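PDB 4ZAS: CalS13 from Micromonospora echinospora, which probably transfers an amino group to a nucleotide-linked keto sugar as a pyridoxal phosphate-dependent sugar aminotransferase of the DegT/DnrJ/EryC1 family. Local coordinates for residues 30-35 with 325-330; 300-305 with 382-387. All coordinates share one frame; numbering follows the deposited sequence.

Contact 1 (30-35 with 325-330). With T46 (dTDP-4-keto-6-deoxyglucose), chain H.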
loop_
_atom_site.group_PDB
_atom_site.type_symbol
_atom_site.label_atom_id
_atom_site.label_comp_id
_atom_site.label_asym_id
_atom_site.label_seq_id
_atom_site.Cartn_x
_atom_site.Cartn_y
_atom_site.Cartn_z
ATOM N N ILE A 30 -11.628 -29.472 5.439
ATOM C CA ILE A 30 -12.386 -28.479 6.194
ATOM C C ILE A 30 -11.427 -27.321 6.415
ATOM O O ILE A 30 -10.494 -27.439 7.207
ATOM C CB ILE A 30 -12.898 -28.954 7.540
ATOM C CG1 ILE A 30 -13.916 -30.081 7.415
ATOM C CG2 ILE A 30 -13.545 -27.790 8.239
ATOM C CD1 ILE A 30 -14.427 -30.535 8.781
ATOM N N PRO A 31 -11.603 -26.221 5.667
ATOM C CA PRO A 31 -10.586 -25.164 5.728
ATOM C C PRO A 31 -10.710 -24.285 6.968
ATOM O O PRO A 31 -11.802 -24.152 7.521
ATOM C CB PRO A 31 -10.846 -24.367 4.450
ATOM C CG PRO A 31 -12.326 -24.513 4.240
ATOM C CD PRO A 31 -12.684 -25.897 4.717
ATOM N N LEU A 32 -9.595 -23.694 7.381
ATOM C CA LEU A 32 -9.550 -22.775 8.514
ATOM C C LEU A 32 -10.039 -21.351 8.150
ATOM O O LEU A 32 -10.564 -20.606 8.994
ATOM C CB LEU A 32 -8.120 -22.736 9.069
ATOM C CG LEU A 32 -7.816 -21.865 10.295
ATOM C CD1 LEU A 32 -8.658 -22.320 11.473
ATOM C CD2 LEU A 32 -6.349 -22.009 10.626
ATOM N N SER A 33 -9.869 -20.975 6.889
ATOM C CA SER A 33 -10.285 -19.654 6.425
ATOM C C SER A 33 -10.906 -19.763 5.046
ATOM O O SER A 33 -10.571 -20.665 4.274
ATOM C CB SER A 33 -9.099 -18.689 6.383
ATOM O OG SER A 33 -8.634 -18.378 7.683
ATOM N N LYS A 34 -11.780 -18.822 4.716
ATOM C CA LYS A 34 -12.442 -18.873 3.422
ATOM C C LYS A 34 -12.850 -17.473 2.980
ATOM O O LYS A 34 -13.195 -16.630 3.810
ATOM C CB LYS A 34 -13.652 -19.799 3.482
ATOM C CG LYS A 34 -14.255 -20.116 2.130
ATOM C CD LYS A 34 -15.405 -21.115 2.244
ATOM C CE LYS A 34 -15.038 -22.433 1.633
ATOM N NZ LYS A 34 -14.955 -22.297 0.169
ATOM N N VAL A 35 -12.755 -17.214 1.679
ATOM C CA VAL A 35 -13.161 -15.930 1.119
ATOM C C VAL A 35 -14.680 -15.788 1.136
ATOM O O VAL A 35 -15.393 -16.657 0.651
ATOM C CB VAL A 35 -12.631 -15.759 -0.320
ATOM C CG1 VAL A 35 -13.234 -14.526 -0.969
ATOM C CG2 VAL A 35 -11.120 -15.693 -0.326
ATOM N N PHE A 325 -14.850 -14.486 17.003
ATOM C CA PHE A 325 -14.413 -15.851 16.715
ATOM C C PHE A 325 -14.052 -16.075 15.249
ATOM O O PHE A 325 -14.637 -16.928 14.588
ATOM C CB PHE A 325 -15.493 -16.849 17.137
ATOM C CG PHE A 325 -15.690 -16.932 18.629
ATOM C CD1 PHE A 325 -14.773 -17.604 19.418
ATOM C CD2 PHE A 325 -16.793 -16.357 19.233
ATOM C CE1 PHE A 325 -14.947 -17.692 20.777
ATOM C CE2 PHE A 325 -16.971 -16.437 20.592
ATOM C CZ PHE A 325 -16.048 -17.109 21.366
ATOM N N TRP A 326 -13.091 -15.305 14.746
ATOM C CA TRP A 326 -12.618 -15.444 13.368
ATOM C C TRP A 326 -12.057 -16.841 13.134
ATOM O O TRP A 326 -12.213 -17.427 12.051
ATOM C CB TRP A 326 -11.549 -14.397 13.058
ATOM C CG TRP A 326 -11.135 -14.389 11.627
ATOM C CD1 TRP A 326 -11.957 -14.310 10.536
ATOM C CD2 TRP A 326 -9.799 -14.456 11.120
ATOM N NE1 TRP A 326 -11.211 -14.313 9.385
ATOM C CE2 TRP A 326 -9.882 -14.400 9.715
ATOM C CE3 TRP A 326 -8.542 -14.545 11.715
ATOM C CZ2 TRP A 326 -8.756 -14.444 8.900
ATOM C CZ3 TRP A 326 -7.416 -14.583 10.895
ATOM C CH2 TRP A 326 -7.535 -14.535 9.510
ATOM N N MET A 327 -11.332 -17.318 14.144
ATOM C CA MET A 327 -10.919 -18.704 14.260
ATOM C C MET A 327 -11.213 -19.117 15.695
ATOM O O MET A 327 -11.468 -18.269 16.527
ATOM C CB MET A 327 -9.437 -18.867 13.910
ATOM C CG MET A 327 -9.141 -18.612 12.450
ATOM S SD MET A 327 -7.393 -18.707 12.013
ATOM C CE MET A 327 -6.756 -17.327 12.919
ATOM N N TYR A 328 -11.213 -20.410 15.991
ATOM C CA TYR A 328 -11.441 -20.854 17.363
ATOM C C TYR A 328 -10.119 -21.327 17.988
ATOM O O TYR A 328 -9.466 -22.228 17.448
ATOM C CB TYR A 328 -12.487 -21.973 17.406
ATOM C CG TYR A 328 -12.946 -22.313 18.803
ATOM C CD1 TYR A 328 -12.256 -23.228 19.574
ATOM C CD2 TYR A 328 -14.055 -21.697 19.354
ATOM C CE1 TYR A 328 -12.660 -23.532 20.851
ATOM C CE2 TYR A 328 -14.467 -21.988 20.634
ATOM C CZ TYR A 328 -13.773 -22.908 21.382
ATOM O OH TYR A 328 -14.202 -23.209 22.657
ATOM N N PRO A 329 -9.715 -20.706 19.111
ATOM C CA PRO A 329 -8.472 -20.984 19.837
ATOM C C PRO A 329 -8.579 -22.155 20.827
ATOM O O PRO A 329 -9.626 -22.327 21.460
ATOM C CB PRO A 329 -8.225 -19.686 20.601
ATOM C CG PRO A 329 -9.570 -19.194 20.891
ATOM C CD PRO A 329 -10.440 -19.578 19.716
ATOM N N LEU A 330 -7.508 -22.949 20.930
ATOM C CA LEU A 330 -7.343 -23.950 21.972
ATOM C C LEU A 330 -5.893 -23.923 22.453
ATOM O O LEU A 330 -4.999 -23.545 21.698
ATOM C CB LEU A 330 -7.681 -25.353 21.466
ATOM C CG LEU A 330 -9.130 -25.681 21.133
ATOM C CD1 LEU A 330 -9.233 -27.139 20.672
ATOM C CD2 LEU A 330 -10.037 -25.387 22.325
HETATM C C4 T46 H . -2.736 -12.574 7.868
HETATM C C5 T46 H . -2.825 -14.021 8.442
HETATM C C6 T46 H . -3.305 -13.921 9.858
HETATM C C21 T46 H . -8.053 -18.510 0.195
HETATM O O21 T46 H . -8.783 -19.440 0.023
HETATM N N31 T46 H . -8.044 -17.266 -0.681
HETATM C C41 T46 H . -7.141 -16.145 -0.444
HETATM O O41 T46 H . -7.184 -15.204 -1.158
HETATM C C51 T46 H . -6.193 -16.174 0.666
HETATM C C5A T46 H . -5.247 -14.955 0.890
HETATM C C61 T46 H . -6.152 -17.354 1.556
HETATM N N11 T46 H . -7.053 -18.490 1.338
HETATM C C1, T46 H . -7.051 -19.706 2.193
HETATM C C2, T46 H . -5.921 -20.408 1.949
HETATM C C3, T46 H . -5.292 -20.865 3.395
HETATM O O3, T46 H . -5.718 -22.244 3.635
HETATM O O4, T46 H . -7.101 -19.398 3.669
HETATM C C4, T46 H . -5.773 -20.095 4.298
HETATM C C5, T46 H . -4.754 -19.010 4.711
HETATM O O5, T46 H . -4.191 -18.438 3.524
HETATM P P T46 H . -2.678 -17.762 3.634
HETATM O O1P T46 H . -1.655 -18.700 3.010
HETATM O O2P T46 H . -2.689 -16.426 2.928
HETATM O OPP T46 H . -2.381 -17.522 5.268
HETATM P P2 T46 H . -1.261 -16.458 5.942
HETATM O O4P T46 H . -0.745 -16.989 7.275
HETATM O O3P T46 H . -0.118 -16.277 4.962
HETATM O O1 T46 H . -1.924 -14.967 6.184
HETATM C C1 T46 H . -3.290 -14.832 6.229
HETATM C C2 T46 H . -3.539 -13.475 5.644
HETATM O O2 T46 H . -3.139 -13.507 4.233
HETATM C C3 T46 H . -2.680 -12.508 6.354
HETATM O O3 T46 H . -2.985 -11.152 5.913
HETATM O O4 T46 H . -2.672 -11.633 8.571
HETATM O O5 T46 H . -3.691 -14.889 7.645
HETATM O O HOH W 1 -12.489 -20.416 11.215
HETATM O O HOH W 2 -11.005 -17.577 9.411
#
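L32 and M327 meet at about a right angle: the branched end of the leucine lies against the thioether, with L32 CG 3.6 Å from M327 SD. Both leucine methyls share in this, CD1 against M327 CG and SD, and CD2 against SD at 3.7 Å. L32 swings CG away from its own backbone N (chi1 -178°), which carries the branch over to the methionine, while the bend at M327 chi3 (-66°) carries CE off the line of the chain, so that SD and CG, not the methyl, meet the leucine. Beside this apolar pair, S33 OG approaches W326 CZ2 obliquely at 4.1 Å, a loose contact with no direct hydrogen bond between the segments. Two waters do the polar work instead. One donates to both L32 O and W326 O; the second is hydrogen-bonded to S33 OG at 3.0 Å and to W326 O at 2.9 Å. The tryptophan carbonyl is thus gripped by two waters, and the second water also sits above one face of the indole, toward its rim. The indole NE1 is held by I221 O, a residue of the ligand pocket. S33 CB lies 3.4 Å from O4, of the bound dTDP-4-keto-6-deoxyglucose, and V35 CG2 packs on its thymine at N31 (3.5 Å); G52, L54 and E55 of the second subunit hydrogen-bond the same ligand. Pocket residues contributed by both chains of the dimer are characteristic of fold type I aminotransferases, and here the N-terminal loop 30-35 forms part of the nucleotide-sugar site.

Contact 2 (300-305 with 382-387)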
loop_
_atom_site.group_PDB
_atom_site.type_symbol
_atom_site.label_atom_id
_atom_site.label_comp_id
_atom_site.label_asym_id
_atom_site.label_seq_id
_atom_site.Cartn_x
_atom_site.Cartn_y
_atom_site.Cartn_z
ATOM N N ALA A 300 -20.019 -21.130 20.131
ATOM C CA ALA A 300 -20.786 -21.503 21.320
ATOM C C ALA A 300 -20.924 -23.018 21.394
ATOM O O ALA A 300 -20.913 -23.604 22.484
ATOM C CB ALA A 300 -22.162 -20.851 21.312
ATOM N N PHE A 301 -21.058 -23.638 20.221
ATOM C CA PHE A 301 -21.129 -25.085 20.116
ATOM C C PHE A 301 -19.853 -25.737 20.657
ATOM O O PHE A 301 -19.914 -26.647 21.486
ATOM C CB PHE A 301 -21.372 -25.496 18.662
ATOM C CG PHE A 301 -21.474 -26.963 18.464
ATOM C CD1 PHE A 301 -22.642 -27.631 18.769
ATOM C CD2 PHE A 301 -20.399 -27.682 17.984
ATOM C CE1 PHE A 301 -22.744 -28.987 18.590
ATOM C CE2 PHE A 301 -20.494 -29.057 17.802
ATOM C CZ PHE A 301 -21.668 -29.701 18.101
ATOM N N TYR A 302 -18.704 -25.245 20.210
ATOM C CA TYR A 302 -17.407 -25.733 20.677
ATOM C C TYR A 302 -17.234 -25.507 22.189
ATOM O O TYR A 302 -16.823 -26.422 22.905
ATOM C CB TYR A 302 -16.255 -25.035 19.925
ATOM C CG TYR A 302 -16.040 -25.464 18.475
ATOM C CD1 TYR A 302 -16.478 -26.704 18.014
ATOM C CD2 TYR A 302 -15.416 -24.614 17.569
ATOM C CE1 TYR A 302 -16.286 -27.090 16.695
ATOM C CE2 TYR A 302 -15.218 -24.992 16.249
ATOM C CZ TYR A 302 -15.656 -26.233 15.819
ATOM O OH TYR A 302 -15.466 -26.612 14.503
ATOM N N ASP A 303 -17.571 -24.307 22.666
ATOM C CA ASP A 303 -17.415 -23.960 24.075
ATOM C C ASP A 303 -18.081 -25.006 24.967
ATOM O O ASP A 303 -17.534 -25.407 25.994
ATOM C CB ASP A 303 -18.016 -22.579 24.369
ATOM C CG ASP A 303 -17.204 -21.435 23.788
ATOM O OD1 ASP A 303 -16.015 -21.625 23.481
ATOM O OD2 ASP A 303 -17.760 -20.322 23.664
ATOM N N LYS A 304 -19.253 -25.466 24.539
ATOM C CA LYS A 304 -20.010 -26.483 25.253
ATOM C C LYS A 304 -19.356 -27.847 25.056
ATOM O O LYS A 304 -19.004 -28.518 26.016
ATOM C CB LYS A 304 -21.455 -26.496 24.745
ATOM C CG LYS A 304 -22.400 -27.529 25.358
ATOM C CD LYS A 304 -23.094 -27.018 26.629
ATOM C CE LYS A 304 -24.293 -27.881 26.989
ATOM N NZ LYS A 304 -23.885 -29.315 27.068
ATOM N N GLU A 305 -19.119 -28.205 23.798
ATOM C CA GLU A 305 -18.704 -29.555 23.419
ATOM C C GLU A 305 -17.227 -29.864 23.674
ATOM O O GLU A 305 -16.863 -31.024 23.840
ATOM C CB GLU A 305 -18.998 -29.785 21.934
ATOM C CG GLU A 305 -20.444 -29.618 21.513
ATOM C CD GLU A 305 -21.309 -30.789 21.855
ATOM O OE1 GLU A 305 -20.772 -31.914 21.957
ATOM O OE2 GLU A 305 -22.533 -30.585 22.012
ATOM N N ILE A 382 -8.587 -23.818 15.132
ATOM C CA ILE A 382 -9.385 -24.804 14.425
ATOM C C ILE A 382 -10.522 -24.054 13.722
ATOM O O ILE A 382 -10.955 -22.997 14.186
ATOM C CB ILE A 382 -9.906 -25.894 15.376
ATOM C CG1 ILE A 382 -10.956 -25.313 16.321
ATOM C CG2 ILE A 382 -8.758 -26.520 16.150
ATOM C CD1 ILE A 382 -11.625 -26.329 17.166
ATOM N N PRO A 383 -11.008 -24.596 12.595
ATOM C CA PRO A 383 -12.054 -23.963 11.791
ATOM C C PRO A 383 -13.313 -23.735 12.584
ATOM O O PRO A 383 -13.740 -24.656 13.267
ATOM C CB PRO A 383 -12.307 -24.979 10.680
ATOM C CG PRO A 383 -11.060 -25.768 10.601
ATOM C CD PRO A 383 -10.572 -25.869 12.008
ATOM N N VAL A 384 -13.895 -22.543 12.486
ATOM C CA VAL A 384 -15.093 -22.197 13.240
ATOM C C VAL A 384 -16.029 -21.345 12.385
ATOM O O VAL A 384 -17.170 -21.097 12.780
ATOM C CB VAL A 384 -14.716 -21.464 14.562
ATOM C CG1 VAL A 384 -14.289 -20.040 14.275
ATOM C CG2 VAL A 384 -15.863 -21.517 15.595
ATOM N N GLY A 385 -15.552 -20.928 11.206
ATOM C CA GLY A 385 -16.281 -20.007 10.335
ATOM C C GLY A 385 -17.630 -20.414 9.740
ATOM O O GLY A 385 -18.134 -21.513 9.991
ATOM N N TRP A 386 -18.204 -19.509 8.943
ATOM C CA TRP A 386 -19.560 -19.627 8.380
ATOM C C TRP A 386 -19.745 -20.758 7.356
ATOM O O TRP A 386 -20.873 -21.074 6.979
ATOM C CB TRP A 386 -19.977 -18.290 7.734
ATOM C CG TRP A 386 -18.939 -17.742 6.781
ATOM C CD1 TRP A 386 -17.995 -16.789 7.054
ATOM C CD2 TRP A 386 -18.715 -18.150 5.419
ATOM N NE1 TRP A 386 -17.209 -16.571 5.944
ATOM C CE2 TRP A 386 -17.628 -17.388 4.928
ATOM C CE3 TRP A 386 -19.331 -19.079 4.568
ATOM C CZ2 TRP A 386 -17.139 -17.529 3.624
ATOM C CZ3 TRP A 386 -18.844 -19.217 3.272
ATOM C CH2 TRP A 386 -17.761 -18.436 2.813
ATOM N N TRP A 387 -18.648 -21.337 6.880
ATOM C CA TRP A 387 -18.707 -22.390 5.854
ATOM C C TRP A 387 -18.876 -23.782 6.451
ATOM O O TRP A 387 -19.057 -24.762 5.721
ATOM C CB TRP A 387 -17.442 -22.373 5.005
ATOM C CG TRP A 387 -16.213 -22.488 5.856
ATOM C CD1 TRP A 387 -15.560 -23.637 6.201
ATOM C CD2 TRP A 387 -15.500 -21.411 6.491
ATOM N NE1 TRP A 387 -14.476 -23.343 6.995
ATOM C CE2 TRP A 387 -14.419 -21.985 7.194
ATOM C CE3 TRP A 387 -15.666 -20.021 6.528
ATOM C CZ2 TRP A 387 -13.500 -21.212 7.930
ATOM C CZ3 TRP A 387 -14.741 -19.247 7.254
ATOM C CH2 TRP A 387 -13.673 -19.851 7.941
#
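The end of the long helix 275-305 docks here on the loop that leaves edge strand 379-382 of a small antiparallel sheet, and Y302 is the helix residue that makes the contact. Its phenol points across to the loop and closes on P383 by a hydrogen bond, Y302 OH donating to P383 O at 2.9 Å. The carbonyl receives it nearly head-on, with a C=O...donor angle of 163°, and lies at the edge of the ring, in its plane. A buried carbonyl in a segment without regular structure is thereby given a donor. I382 comes over one face: its CD1 stands 4.2 Å from the ring centroid, 22° off the normal, in a CH-pi contact displaced toward the CE2 rim. CG1 of I382 fits between its backbone N and carbonyl carbon (chi1 69°), and CD1 extends from there onto the phenol. The isoleucine and tyrosine side chains run past each other in opposite directions. V384 adds its CG2 branch obliquely, 3.6 Å from Y302 CE2, so that the same ring carbon is touched by residues before and after the proline. A phenylalanine in place of Y302 would probably keep much of this packing but leave P383 O without its phenolic donor. V384 O is hydrogen-bonded by N298 one turn earlier on the long helix, and A299 touches the valine side chain. Y302 lies between its own helix, the neighbouring strands 379-382 and 328-332, where Y328 meets its ring edge-to-face, and helix 390-401, whose V396 and V397 pack on it.

In the fold
Contacts 1 and 2 lie side by side, their centres about 9 Å apart, and their segments alternate along the chain. Strand 328-332 pairs with strand 379-382, linking the two sheet-side segments, and two further bonds join the contacts: Y328 OH to D303 OD1 at 2.5 Å and P31 O to W387 NE1 at 2.8 Å, both probable hydrogen bonds. Packing adds F325 O against V384 CG1 and L32 O against W387 CZ2. Contact 1 borders the nucleotide sugar directly through S33 and V35. Contact 2 stands one layer back, the side chain of P383 about 9 Å from the ligand; its loop 382-387 lies between loop 30-35 and the end of helix 275-305, bound to the first through W387 and to the second through Y302.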